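Local structure of CocE/NonD family hydrolase (Staphylococcus aureus, 3IB3) at residues A[74-79]-A[169-174]. The protein is probably a serine hydrolase of the alpha/beta-hydrolase fold, related to the X-Pro dipeptidyl-peptidases and cocaine esterases, acting on ester or amide bonds. Numbering follows the deposited sequence.
Sequences DTYGKD and SYLAVT. With PLM (palmitic acid), chain E.
Tyr170 drives the edge of its ring into the face of Tyr76, with centroids 4.9 Å apart and planes at 65°, a T-shaped pair that joins the loop 74-79 to the first turn of helix 170-179. Tyr76 CE1 lies 3.4 Å from Tyr170 CD1. A chi1 of -161° turns the Tyr170 ring away from its own backbone N and into the bend of the loop, where Thr75 N sits over one of its faces and Asp74 CB comes within 3.5 Å of Tyr170 CD2. At the far end of that ring, Thr75 OG1 makes a weak hydrogen bond of 2.8 Å to Tyr170 OH, which also pairs with Glu142. Asp74 OD2 lies 3.4 Å from Leu171 CG and forms a salt bridge with Lys122, while OD1 closes an Asx turn by accepting from Tyr76 N. The packing is looser on the Leu171 side of Tyr76, where Tyr76 CD2 and Leu171 CD1 are 4.5 Å apart. At the ligand end, O2 of the bound palmitic acid meets the edge of the partly exposed Tyr76 ring and is gripped by two hydroxyls, Tyr76 OH at 2.6 Å and Ser169 OG at 2.7 Å. Tyr76 OH also bonds Trp217, and Ser169 OG bonds His274, as expected of a catalytic nucleophile and histidine. The positive phi of Ser169 (52°), between strand and helix, fits a nucleophile elbow; as in cocaine esterase, Tyr76 OH and the backbone N of Tyr170 probably form the oxyanion hole. The contact brings the loop leaving strand 67-74 against the start of helix 170-179, which follows the adjacent parallel strand 162-168, with helix 140-153 packing against Thr75 and Thr174.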
# COMPACT_ATOMS: atom_id res chain seq x y z
N ASP A 74 15.45 -1.36 4.90
CA ASP A 74 14.44 -1.97 5.77
C ASP A 74 15.07 -2.61 7.01
O ASP A 74 16.22 -2.40 7.32
CB ASP A 74 13.60 -2.98 4.99
CG ASP A 74 14.43 -4.13 4.41
OD1 ASP A 74 14.93 -4.97 5.18
OD2 ASP A 74 14.60 -4.17 3.19
N THR A 75 14.27 -3.35 7.75
CA THR A 75 14.72 -4.04 8.92
C THR A 75 14.41 -5.54 8.79
O THR A 75 14.49 -6.30 9.75
CB THR A 75 14.08 -3.42 10.19
OG1 THR A 75 12.65 -3.37 10.08
CG2 THR A 75 14.58 -1.94 10.39
N TYR A 76 14.14 -5.99 7.56
CA TYR A 76 13.75 -7.38 7.34
C TYR A 76 14.91 -8.37 7.22
O TYR A 76 14.71 -9.59 7.32
CB TYR A 76 12.90 -7.48 6.05
CG TYR A 76 11.49 -6.93 6.13
CD1 TYR A 76 10.91 -6.58 7.35
CD2 TYR A 76 10.72 -6.80 4.99
CE1 TYR A 76 9.61 -6.07 7.41
CE2 TYR A 76 9.38 -6.32 5.05
CZ TYR A 76 8.84 -5.96 6.27
OH TYR A 76 7.54 -5.49 6.35
N GLY A 77 16.12 -7.85 6.98
CA GLY A 77 17.30 -8.70 6.79
C GLY A 77 17.94 -8.39 5.44
O GLY A 77 17.33 -8.59 4.43
N LYS A 78 19.16 -7.84 5.45
CA LYS A 78 19.83 -7.43 4.20
C LYS A 78 20.33 -8.63 3.38
O LYS A 78 20.49 -8.54 2.15
CB LYS A 78 20.96 -6.45 4.48
CG LYS A 78 22.15 -6.96 5.29
CD LYS A 78 23.29 -5.94 5.21
CE LYS A 78 24.62 -6.45 5.76
NZ LYS A 78 25.09 -7.78 5.22
N ASP A 79 20.56 -9.75 4.05
CA ASP A 79 21.11 -10.93 3.39
C ASP A 79 20.09 -12.05 3.04
O ASP A 79 20.49 -13.14 2.60
CB ASP A 79 22.28 -11.46 4.22
CG ASP A 79 23.47 -10.46 4.23
OD1 ASP A 79 24.08 -10.21 3.14
OD2 ASP A 79 23.78 -9.93 5.34
N SER A 169 6.64 -2.28 -0.43
CA SER A 169 6.14 -2.43 0.94
C SER A 169 7.01 -1.67 1.94
O SER A 169 7.20 -0.47 1.74
CB SER A 169 5.93 -3.90 1.32
OG SER A 169 5.34 -3.95 2.61
N TYR A 170 7.53 -2.31 3.00
CA TYR A 170 8.44 -1.63 3.96
C TYR A 170 9.47 -0.80 3.18
O TYR A 170 9.83 0.26 3.59
CB TYR A 170 9.20 -2.64 4.80
CG TYR A 170 9.81 -2.13 6.08
CD1 TYR A 170 9.40 -2.66 7.31
CD2 TYR A 170 10.80 -1.14 6.10
CE1 TYR A 170 9.90 -2.22 8.50
CE2 TYR A 170 11.34 -0.71 7.34
CZ TYR A 170 10.89 -1.29 8.52
OH TYR A 170 11.35 -0.89 9.77
N LEU A 171 9.93 -1.31 2.05
CA LEU A 171 10.95 -0.64 1.24
C LEU A 171 10.41 0.58 0.47
O LEU A 171 11.20 1.42 -0.02
CB LEU A 171 11.66 -1.65 0.34
CG LEU A 171 12.41 -2.83 0.98
CD1 LEU A 171 11.48 -3.66 1.90
CD2 LEU A 171 12.98 -3.73 -0.08
N ALA A 172 9.08 0.75 0.51
CA ALA A 172 8.36 1.94 0.02
C ALA A 172 8.01 2.93 1.13
O ALA A 172 8.17 4.16 0.95
CB ALA A 172 7.06 1.51 -0.73
N VAL A 173 7.48 2.41 2.25
CA VAL A 173 7.16 3.26 3.37
C VAL A 173 8.39 4.12 3.79
O VAL A 173 8.29 5.34 3.88
CB VAL A 173 6.60 2.53 4.59
CG1 VAL A 173 6.22 3.58 5.69
CG2 VAL A 173 5.34 1.70 4.22
N THR A 174 9.55 3.48 3.89
CA THR A 174 10.77 4.15 4.30
C THR A 174 11.18 5.27 3.30
O THR A 174 11.80 6.28 3.70
CB THR A 174 11.95 3.15 4.51
OG1 THR A 174 12.15 2.35 3.34
CG2 THR A 174 11.71 2.22 5.75
C1 PLM E . 5.61 -7.10 3.95
O1 PLM E . 4.52 -7.14 3.32
O2 PLM E . 6.18 -5.98 4.14
C2 PLM E . 6.21 -8.39 4.47
C3 PLM E . 5.26 -9.58 4.33